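Local coordinates for protein sarcoplasmic calcium-binding proteins II, V, VI, and VII (Branchiostoma lanceolatum, PDB 2SAS) that binds calcium ions through EF-hand loops and belongs to proteins that seem more abundant in fast-contracting muscles, although this distribution does not establish a function, at residues 3-13 with 167-178; 61-69 with 75-85. All blocks are in the same frame, centred on the assembly; numbering follows the deposited sequence.

How the interactions relate
Interaction 2 lies within one EF-hand, where the end of helix 48-69 meets the calcium loop and the start of helix 79-91. Interaction 1 joins the first helix of the chain to the end of helix 158-170 and the tail after it. Their centres are about 19 Å apart, but the two contacts touch. Thr13 OG1 and Tyr82 OH are 2.7 Å apart, a probable hydrogen bond, and Ile10 CG2 packs on Tyr82 CE2 at 3.5 Å. Only interaction 2 supplies calcium ligands, Val76 and Glu81. In interaction 1 the side chain of Thr13 is about 13 Å from a bound calcium ion.

Interaction 1: residues 3-13 with 167-178; sequences NDFQKQKIKFT and RLLTSPAADAGN
Lys9 and Asn3 both give hydrogen bonds to backbone carbonyls across this contact. Lys9 NZ bonds to Ser171 O at 2.7 Å, with the donor tilted 20° from the carbonyl plane. A weak bond runs from Lys9 NZ to Arg167 O. Asn3 ND2 donates to Pro172 O at 3.1 Å, on a lone pair in the carbonyl plane. The other end of this amide caps the helix: Asn3 OD1 accepts from Gln6 N at 2.9 Å. A chi1 of 59° places the Asn3 amide between its own backbone N and carbonyl carbon, where it serves both partners.

Packing makes up the rest. Within 3-13, Lys9 CD lies over one face of the Phe5 ring, which places the lysine chain beside the ring on its way to 167-178. Phe5 CZ meets Ala174 CB at 4.0 Å. The polar amide of Asn178 is set against the edge of this ring, with the planes 40° apart. The Lys9 and Leu168 side chains run antiparallel alongside each other, with Lys9 CB 3.5 Å from Leu168 CD2. Further along helix 4-18, Thr13 CG2 and Leu168 CD1 meet tip to tip at 3.4 Å. Thr13 CG2 also touches Leu169 CD2.

An alanine in place of Lys9 would probably leave Ser171 O without this donor and take away the methylene packing on the Phe5 ring. The contact packs the first helix of EF-hand 1 on the end of the last helix, in the EF-hand 4 region, and on the tail after it. It joins the two ends of the chain through a buried lysine, whose positive charge probably suits the carbonyls gathered there.

Interaction 2: residues 61-69 with 75-85; sequences EWRDLKGRA and DVVSWEEYLAM. With CA (calcium ion), chain C.
Ala69, Val77 and Met85 have the most surface buried here. Ala69 CB sits between the other two, 3.8 Å from Val77 CG1 and 3.8 Å from Met85 SD. Ala69 ends helix 48-69; the helical segments 61-69 and 79-85 lie at 88° to each other.

Val77, in the short loop strand, pairs with Ile26 of the neighbouring EF-hand. Its CG1 is anti to the backbone N (chi1 169°) and meets Ala69. Its CG2 branch touches Trp62 CZ3 at 4.0 Å. The indole meets Asp75 O at its edge, while Lys66 CD covers one face.

Met85 bends at chi3 (65°), bringing its methyl toward helix 48-69. Leu65 crosses it at about a right angle, with CD1 touching the thioether.

Val76 O and Glu81 OE1 each bind the calcium ion at 2.3 Å. Asp70, Asn72, Asp74 and a water complete the site. Ser78 N donates to the anti lone pair of Glu81 OE1, and the two residues form a capping box. Glu81 OE2 accepts a hydrogen bond from Ile71 N, so both oxygens are held. This is the helix-loop-helix of an EF-hand: apolar packing joins the helices, while the loop and Glu81, starting the second helix, grip the metal.

Interaction 1: residues 3-13 with 167-178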
loop_
_atom_site.group_PDB
_atom_site.type_symbol
_atom_site.label_atom_id
_atom_site.label_comp_id
_atom_site.label_asym_id
_atom_site.label_seq_id
_atom_site.Cartn_x
_atom_site.Cartn_y
_atom_site.Cartn_z
ATOM N N ASN A 3 17.042 9.382 4.798
ATOM C CA ASN A 3 17.132 8.069 5.524
ATOM C C ASN A 3 16.109 7.165 4.851
ATOM O O ASN A 3 15.380 7.608 3.916
ATOM C CB ASN A 3 16.988 8.326 7.001
ATOM C CG ASN A 3 15.683 8.994 7.436
ATOM O OD1 ASN A 3 14.712 8.986 6.692
ATOM N ND2 ASN A 3 15.635 9.561 8.632
ATOM N N ASP A 4 16.015 5.948 5.341
ATOM C CA ASP A 4 15.155 4.896 4.856
ATOM C C ASP A 4 13.686 5.399 4.804
ATOM O O ASP A 4 13.093 5.358 3.736
ATOM C CB ASP A 4 15.299 3.598 5.627
ATOM C CG ASP A 4 16.568 2.821 5.355
ATOM O OD1 ASP A 4 17.316 3.192 4.470
ATOM O OD2 ASP A 4 16.871 1.827 6.070
ATOM N N PHE A 5 13.234 5.840 5.948
ATOM C CA PHE A 5 11.918 6.381 6.212
ATOM C C PHE A 5 11.536 7.438 5.175
ATOM O O PHE A 5 10.440 7.372 4.602
ATOM C CB PHE A 5 11.771 6.952 7.629
ATOM C CG PHE A 5 10.390 7.444 7.912
ATOM C CD1 PHE A 5 9.301 6.574 7.837
ATOM C CD2 PHE A 5 10.191 8.805 8.217
ATOM C CE1 PHE A 5 7.987 7.072 8.065
ATOM C CE2 PHE A 5 8.922 9.276 8.490
ATOM C CZ PHE A 5 7.830 8.419 8.451
ATOM N N GLN A 6 12.463 8.391 4.991
ATOM C CA GLN A 6 12.226 9.441 4.019
ATOM C C GLN A 6 11.983 8.864 2.624
ATOM O O GLN A 6 11.082 9.281 1.900
ATOM C CB GLN A 6 13.394 10.459 3.957
ATOM C CG GLN A 6 13.387 11.333 5.206
ATOM C CD GLN A 6 14.483 12.377 5.134
ATOM O OE1 GLN A 6 14.215 13.572 5.152
ATOM N NE2 GLN A 6 15.719 11.834 5.119
ATOM N N LYS A 7 12.829 7.921 2.239
ATOM C CA LYS A 7 12.812 7.277 0.941
ATOM C C LYS A 7 11.571 6.432 0.723
ATOM O O LYS A 7 11.127 6.294 -0.445
ATOM C CB LYS A 7 14.086 6.473 0.648
ATOM C CG LYS A 7 15.213 7.437 0.257
ATOM C CD LYS A 7 16.577 6.981 0.721
ATOM C CE LYS A 7 16.871 5.561 0.315
ATOM N NZ LYS A 7 18.114 5.103 1.032
ATOM N N GLN A 8 11.067 5.933 1.806
ATOM C CA GLN A 8 9.840 5.104 1.830
ATOM C C GLN A 8 8.626 5.952 1.414
ATOM O O GLN A 8 7.800 5.504 0.583
ATOM C CB GLN A 8 9.655 4.537 3.206
ATOM C CG GLN A 8 8.703 3.423 3.475
ATOM C CD GLN A 8 8.554 3.145 4.978
ATOM O OE1 GLN A 8 9.514 3.016 5.750
ATOM N NE2 GLN A 8 7.268 3.061 5.329
ATOM N N LYS A 9 8.521 7.129 1.977
ATOM C CA LYS A 9 7.436 8.091 1.768
ATOM C C LYS A 9 7.608 8.712 0.405
ATOM O O LYS A 9 6.591 9.041 -0.221
ATOM C CB LYS A 9 7.315 9.182 2.841
ATOM C CG LYS A 9 7.419 8.604 4.268
ATOM C CD LYS A 9 7.340 9.681 5.318
ATOM C CE LYS A 9 8.355 10.805 5.070
ATOM N NZ LYS A 9 8.490 11.752 6.177
ATOM N N ILE A 10 8.850 8.919 -0.015
ATOM C CA ILE A 10 9.075 9.441 -1.380
ATOM C C ILE A 10 8.578 8.394 -2.395
ATOM O O ILE A 10 7.878 8.677 -3.374
ATOM C CB ILE A 10 10.507 9.976 -1.618
ATOM C CG1 ILE A 10 10.705 11.289 -0.769
ATOM C CG2 ILE A 10 10.637 10.360 -3.108
ATOM C CD1 ILE A 10 12.162 11.618 -0.364
ATOM N N LYS A 11 8.889 7.143 -2.159
ATOM C CA LYS A 11 8.417 6.070 -3.050
ATOM C C LYS A 11 6.885 6.176 -3.080
ATOM O O LYS A 11 6.258 6.204 -4.148
ATOM C CB LYS A 11 8.936 4.719 -2.654
ATOM C CG LYS A 11 8.719 3.577 -3.672
ATOM C CD LYS A 11 9.093 4.017 -5.100
ATOM C CE LYS A 11 9.265 2.787 -5.963
ATOM N NZ LYS A 11 7.929 2.198 -6.309
ATOM N N PHE A 12 6.290 6.283 -1.882
ATOM C CA PHE A 12 4.858 6.422 -1.709
ATOM C C PHE A 12 4.267 7.448 -2.641
ATOM O O PHE A 12 3.290 7.105 -3.339
ATOM C CB PHE A 12 4.423 6.662 -0.277
ATOM C CG PHE A 12 2.945 6.721 -0.037
ATOM C CD1 PHE A 12 2.246 7.909 -0.147
ATOM C CD2 PHE A 12 2.266 5.541 0.315
ATOM C CE1 PHE A 12 0.868 7.954 0.122
ATOM C CE2 PHE A 12 0.893 5.582 0.593
ATOM C CZ PHE A 12 0.202 6.784 0.499
ATOM N N THR A 13 4.744 8.654 -2.668
ATOM C CA THR A 13 4.204 9.688 -3.602
ATOM C C THR A 13 4.475 9.364 -5.049
ATOM O O THR A 13 3.690 9.741 -5.985
ATOM C CB THR A 13 4.782 11.089 -3.172
ATOM O OG1 THR A 13 6.200 11.076 -3.508
ATOM C CG2 THR A 13 4.621 11.352 -1.669
ATOM N N ARG A 167 4.985 17.523 5.281
ATOM C CA ARG A 167 5.629 16.631 6.259
ATOM C C ARG A 167 5.841 15.229 5.715
ATOM O O ARG A 167 6.793 14.579 6.188
ATOM C CB ARG A 167 4.844 16.577 7.554
ATOM C CG ARG A 167 4.777 17.940 8.269
ATOM C CD ARG A 167 3.754 17.688 9.371
ATOM N NE ARG A 167 3.756 18.778 10.320
ATOM C CZ ARG A 167 4.581 18.766 11.382
ATOM N NH1 ARG A 167 5.366 17.690 11.567
ATOM N NH2 ARG A 167 4.574 19.770 12.247
ATOM N N LEU A 168 4.976 14.825 4.842
ATOM C CA LEU A 168 5.034 13.513 4.195
ATOM C C LEU A 168 6.300 13.461 3.305
ATOM O O LEU A 168 6.978 12.465 3.196
ATOM C CB LEU A 168 3.793 13.366 3.273
ATOM C CG LEU A 168 3.335 12.014 2.814
ATOM C CD1 LEU A 168 3.044 11.993 1.299
ATOM C CD2 LEU A 168 4.325 10.902 3.103
ATOM N N LEU A 169 6.510 14.581 2.610
ATOM C CA LEU A 169 7.625 14.722 1.690
ATOM C C LEU A 169 8.959 14.964 2.424
ATOM O O LEU A 169 9.996 14.446 1.947
ATOM C CB LEU A 169 7.281 15.779 0.642
ATOM C CG LEU A 169 6.766 15.400 -0.730
ATOM C CD1 LEU A 169 7.594 14.306 -1.404
ATOM C CD2 LEU A 169 5.327 14.861 -0.582
ATOM N N THR A 170 8.966 15.719 3.497
ATOM C CA THR A 170 10.258 16.036 4.125
ATOM C C THR A 170 10.701 15.581 5.461
ATOM O O THR A 170 11.971 15.439 5.623
ATOM C CB THR A 170 10.421 17.616 4.002
ATOM O OG1 THR A 170 9.402 18.173 4.866
ATOM C CG2 THR A 170 10.245 18.085 2.544
ATOM N N SER A 171 9.851 15.200 6.400
ATOM C CA SER A 171 10.320 14.829 7.736
ATOM C C SER A 171 11.184 13.587 7.747
ATOM O O SER A 171 10.875 12.618 7.070
ATOM C CB SER A 171 9.177 14.608 8.730
ATOM O OG SER A 171 8.252 15.678 8.569
ATOM N N PRO A 172 12.196 13.691 8.594
ATOM C CA PRO A 172 13.116 12.571 8.777
ATOM C C PRO A 172 12.548 11.656 9.836
ATOM O O PRO A 172 13.222 10.672 10.180
ATOM C CB PRO A 172 14.417 13.295 9.135
ATOM C CG PRO A 172 13.980 14.438 9.958
ATOM C CD PRO A 172 12.626 14.856 9.372
ATOM N N ALA A 173 11.353 11.905 10.350
ATOM C CA ALA A 173 10.690 11.143 11.390
ATOM C C ALA A 173 9.171 11.113 11.302
ATOM O O ALA A 173 8.598 12.147 10.951
ATOM C CB ALA A 173 11.025 11.779 12.771
ATOM N N ALA A 174 8.596 10.015 11.754
ATOM C CA ALA A 174 7.144 9.803 11.769
ATOM C C ALA A 174 6.410 10.897 12.514
ATOM O O ALA A 174 6.660 11.166 13.697
ATOM C CB ALA A 174 6.841 8.430 12.346
ATOM N N ASP A 175 5.509 11.572 11.795
ATOM C CA ASP A 175 4.722 12.685 12.378
ATOM C C ASP A 175 3.362 12.626 11.670
ATOM O O ASP A 175 3.084 11.653 10.925
ATOM C CB ASP A 175 5.523 13.966 12.184
ATOM C CG ASP A 175 5.751 14.442 10.758
ATOM O OD1 ASP A 175 5.286 13.861 9.768
ATOM O OD2 ASP A 175 6.378 15.498 10.528
ATOM N N ALA A 176 2.572 13.641 11.859
ATOM C CA ALA A 176 1.247 13.764 11.262
ATOM C C ALA A 176 1.221 13.590 9.760
ATOM O O ALA A 176 0.113 13.197 9.275
ATOM C CB ALA A 176 0.597 15.130 11.612
ATOM N N GLY A 177 2.310 13.896 9.057
ATOM C CA GLY A 177 2.298 13.755 7.548
ATOM C C GLY A 177 2.057 12.286 7.255
ATOM O O GLY A 177 1.594 11.861 6.191
ATOM N N ASN A 178 2.312 11.395 8.193
ATOM C CA ASN A 178 2.063 9.975 7.994
ATOM C C ASN A 178 0.580 9.617 7.755
ATOM O O ASN A 178 0.383 8.505 7.253
ATOM C CB ASN A 178 2.561 9.121 9.122
ATOM C CG ASN A 178 4.052 8.928 9.291
ATOM O OD1 ASN A 178 4.422 7.883 9.848
ATOM N ND2 ASN A 178 4.884 9.858 8.928
#

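Interaction 2: residues 61-69 with 75-85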
loop_
_atom_site.group_PDB
_atom_site.type_symbol
_atom_site.label_atom_id
_atom_site.label_comp_id
_atom_site.label_asym_id
_atom_site.label_seq_id
_atom_site.Cartn_x
_atom_site.Cartn_y
_atom_site.Cartn_z
ATOM N N GLU A 61 2.011 21.179 -15.016
ATOM C CA GLU A 61 2.621 20.439 -13.910
ATOM C C GLU A 61 3.721 19.528 -14.484
ATOM O O GLU A 61 4.926 19.635 -14.045
ATOM C CB GLU A 61 1.625 19.651 -13.113
ATOM C CG GLU A 61 2.027 19.242 -11.711
ATOM C CD GLU A 61 1.289 18.102 -11.090
ATOM O OE1 GLU A 61 0.055 18.133 -11.287
ATOM O OE2 GLU A 61 1.868 17.234 -10.456
ATOM N N TRP A 62 3.418 18.705 -15.439
ATOM C CA TRP A 62 4.365 17.788 -16.076
ATOM C C TRP A 62 5.630 18.533 -16.555
ATOM O O TRP A 62 6.774 18.101 -16.385
ATOM C CB TRP A 62 3.718 17.070 -17.254
ATOM C CG TRP A 62 4.615 16.257 -18.121
ATOM C CD1 TRP A 62 4.750 16.290 -19.499
ATOM C CD2 TRP A 62 5.567 15.284 -17.639
ATOM N NE1 TRP A 62 5.676 15.361 -19.901
ATOM C CE2 TRP A 62 6.200 14.743 -18.784
ATOM C CE3 TRP A 62 5.889 14.802 -16.385
ATOM C CZ2 TRP A 62 7.140 13.722 -18.660
ATOM C CZ3 TRP A 62 6.812 13.816 -16.247
ATOM C CH2 TRP A 62 7.452 13.284 -17.386
ATOM N N ARG A 63 5.375 19.673 -17.178
ATOM C CA ARG A 63 6.414 20.555 -17.696
ATOM C C ARG A 63 7.369 20.945 -16.583
ATOM O O ARG A 63 8.590 20.865 -16.749
ATOM C CB ARG A 63 5.812 21.788 -18.345
ATOM C CG ARG A 63 6.739 22.814 -18.938
ATOM C CD ARG A 63 6.316 23.182 -20.339
ATOM N NE ARG A 63 5.594 22.087 -20.998
ATOM C CZ ARG A 63 4.293 22.198 -21.297
ATOM N NH1 ARG A 63 3.627 23.300 -20.946
ATOM N NH2 ARG A 63 3.646 21.224 -21.942
ATOM N N ASP A 64 6.846 21.364 -15.451
ATOM C CA ASP A 64 7.726 21.776 -14.336
ATOM C C ASP A 64 8.416 20.558 -13.744
ATOM O O ASP A 64 9.574 20.742 -13.288
ATOM C CB ASP A 64 6.942 22.526 -13.269
ATOM C CG ASP A 64 7.804 23.114 -12.168
ATOM O OD1 ASP A 64 8.023 22.387 -11.175
ATOM O OD2 ASP A 64 8.225 24.268 -12.256
ATOM N N LEU A 65 7.761 19.412 -13.692
ATOM C CA LEU A 65 8.444 18.243 -13.113
ATOM C C LEU A 65 9.551 17.795 -14.091
ATOM O O LEU A 65 10.703 17.650 -13.632
ATOM C CB LEU A 65 7.453 17.185 -12.705
ATOM C CG LEU A 65 7.977 15.814 -12.259
ATOM C CD1 LEU A 65 8.711 15.931 -10.965
ATOM C CD2 LEU A 65 6.768 14.878 -12.187
ATOM N N LYS A 66 9.161 17.543 -15.328
ATOM C CA LYS A 66 10.081 17.121 -16.397
ATOM C C LYS A 66 11.322 18.016 -16.442
ATOM O O LYS A 66 12.463 17.524 -16.499
ATOM C CB LYS A 66 9.421 17.188 -17.771
ATOM C CG LYS A 66 9.868 16.242 -18.843
ATOM C CD LYS A 66 9.137 16.397 -20.160
ATOM C CE LYS A 66 9.556 17.569 -21.011
ATOM N NZ LYS A 66 8.995 18.853 -20.495
ATOM N N GLY A 67 11.142 19.304 -16.445
ATOM C CA GLY A 67 12.239 20.283 -16.493
ATOM C C GLY A 67 13.122 20.372 -15.285
ATOM O O GLY A 67 14.125 21.113 -15.247
ATOM N N ARG A 68 12.832 19.651 -14.224
ATOM C CA ARG A 68 13.592 19.655 -12.983
ATOM C C ARG A 68 14.225 18.308 -12.642
ATOM O O ARG A 68 15.254 18.274 -11.924
ATOM C CB ARG A 68 12.722 19.924 -11.772
ATOM C CG ARG A 68 12.275 21.308 -11.431
ATOM C CD ARG A 68 11.383 21.236 -10.212
ATOM N NE ARG A 68 10.387 22.298 -10.255
ATOM C CZ ARG A 68 10.739 23.550 -9.932
ATOM N NH1 ARG A 68 11.984 23.761 -9.496
ATOM N NH2 ARG A 68 9.890 24.575 -9.985
ATOM N N ALA A 69 13.573 17.263 -13.070
ATOM C CA ALA A 69 14.019 15.919 -12.704
ATOM C C ALA A 69 14.520 15.117 -13.866
ATOM O O ALA A 69 15.268 14.185 -13.593
ATOM C CB ALA A 69 12.881 15.179 -11.959
ATOM N N ASP A 75 12.158 12.745 -21.727
ATOM C CA ASP A 75 10.751 12.897 -21.333
ATOM C C ASP A 75 10.171 11.835 -20.423
ATOM O O ASP A 75 8.929 11.592 -20.418
ATOM C CB ASP A 75 9.837 12.995 -22.597
ATOM C CG ASP A 75 10.130 14.250 -23.381
ATOM O OD1 ASP A 75 10.421 15.271 -22.752
ATOM O OD2 ASP A 75 10.104 14.162 -24.635
ATOM N N VAL A 76 10.999 11.150 -19.701
ATOM C CA VAL A 76 10.572 10.113 -18.740
ATOM C C VAL A 76 11.237 10.517 -17.415
ATOM O O VAL A 76 12.448 10.852 -17.481
ATOM C CB VAL A 76 11.008 8.717 -19.188
ATOM C CG1 VAL A 76 10.473 7.622 -18.262
ATOM C CG2 VAL A 76 10.678 8.410 -20.644
ATOM N N VAL A 77 10.491 10.561 -16.320
ATOM C CA VAL A 77 11.155 10.865 -15.037
ATOM C C VAL A 77 11.258 9.471 -14.383
ATOM O O VAL A 77 10.216 8.803 -14.201
ATOM C CB VAL A 77 10.471 11.910 -14.184
ATOM C CG1 VAL A 77 11.045 11.993 -12.761
ATOM C CG2 VAL A 77 10.453 13.316 -14.784
ATOM N N SER A 78 12.472 9.007 -14.091
ATOM C CA SER A 78 12.496 7.658 -13.447
ATOM C C SER A 78 12.469 7.886 -11.946
ATOM O O SER A 78 12.568 9.043 -11.487
ATOM C CB SER A 78 13.792 6.948 -13.888
ATOM O OG SER A 78 14.833 7.904 -13.783
ATOM N N TRP A 79 12.374 6.810 -11.231
ATOM C CA TRP A 79 12.407 6.766 -9.761
ATOM C C TRP A 79 13.687 7.437 -9.253
ATOM O O TRP A 79 13.631 8.315 -8.389
ATOM C CB TRP A 79 12.377 5.326 -9.253
ATOM C CG TRP A 79 12.802 5.246 -7.812
ATOM C CD1 TRP A 79 13.791 4.460 -7.308
ATOM C CD2 TRP A 79 12.229 5.951 -6.704
ATOM N NE1 TRP A 79 13.852 4.610 -5.940
ATOM C CE2 TRP A 79 12.905 5.511 -5.549
ATOM C CE3 TRP A 79 11.164 6.847 -6.583
ATOM C CZ2 TRP A 79 12.580 5.939 -4.258
ATOM C CZ3 TRP A 79 10.834 7.284 -5.293
ATOM C CH2 TRP A 79 11.534 6.860 -4.172
ATOM N N GLU A 80 14.808 6.975 -9.784
ATOM C CA GLU A 80 16.135 7.533 -9.474
ATOM C C GLU A 80 16.185 9.024 -9.726
ATOM O O GLU A 80 16.663 9.787 -8.847
ATOM C CB GLU A 80 17.246 6.857 -10.298
ATOM C CG GLU A 80 17.192 5.304 -10.209
ATOM C CD GLU A 80 16.149 4.696 -11.123
ATOM O OE1 GLU A 80 15.701 5.297 -12.094
ATOM O OE2 GLU A 80 15.783 3.550 -10.809
ATOM N N GLU A 81 15.705 9.541 -10.849
ATOM C CA GLU A 81 15.737 11.001 -11.043
ATOM C C GLU A 81 14.773 11.702 -10.087
ATOM O O GLU A 81 15.089 12.806 -9.591
ATOM C CB GLU A 81 15.486 11.484 -12.450
ATOM C CG GLU A 81 16.117 10.578 -13.538
ATOM C CD GLU A 81 15.693 10.953 -14.918
ATOM O OE1 GLU A 81 14.677 10.522 -15.448
ATOM O OE2 GLU A 81 16.461 11.778 -15.417
ATOM N N TYR A 82 13.644 11.080 -9.820
ATOM C CA TYR A 82 12.643 11.585 -8.883
ATOM C C TYR A 82 13.241 11.585 -7.466
ATOM O O TYR A 82 12.953 12.548 -6.691
ATOM C CB TYR A 82 11.312 10.806 -8.960
ATOM C CG TYR A 82 10.154 11.294 -8.134
ATOM C CD1 TYR A 82 9.361 12.406 -8.467
ATOM C CD2 TYR A 82 9.885 10.690 -6.908
ATOM C CE1 TYR A 82 8.332 12.864 -7.625
ATOM C CE2 TYR A 82 8.858 11.083 -6.090
ATOM C CZ TYR A 82 8.060 12.187 -6.447
ATOM O OH TYR A 82 7.026 12.559 -5.596
ATOM N N LEU A 83 14.035 10.571 -7.161
ATOM C CA LEU A 83 14.687 10.510 -5.793
ATOM C C LEU A 83 15.650 11.696 -5.713
ATOM O O LEU A 83 15.596 12.551 -4.821
ATOM C CB LEU A 83 15.332 9.157 -5.648
ATOM C CG LEU A 83 15.269 8.394 -4.350
ATOM C CD1 LEU A 83 16.399 7.362 -4.268
ATOM C CD2 LEU A 83 15.347 9.281 -3.099
ATOM N N ALA A 84 16.528 11.777 -6.708
ATOM C CA ALA A 84 17.502 12.866 -6.867
ATOM C C ALA A 84 16.864 14.204 -6.708
ATOM O O ALA A 84 17.433 15.065 -6.018
ATOM C CB ALA A 84 18.186 12.764 -8.234
ATOM N N MET A 85 15.730 14.458 -7.343
ATOM C CA MET A 85 15.007 15.732 -7.233
ATOM C C MET A 85 14.655 15.982 -5.759
ATOM O O MET A 85 14.857 17.089 -5.232
ATOM C CB MET A 85 13.746 15.782 -8.075
ATOM C CG MET A 85 12.938 17.028 -7.780
ATOM S SD MET A 85 11.549 17.101 -8.988
ATOM C CE MET A 85 10.698 15.624 -8.404
HETATM CA CA CA C . 14.747 10.771 -17.761
HETATM O O HOH W 1 15.084 8.512 -17.647
#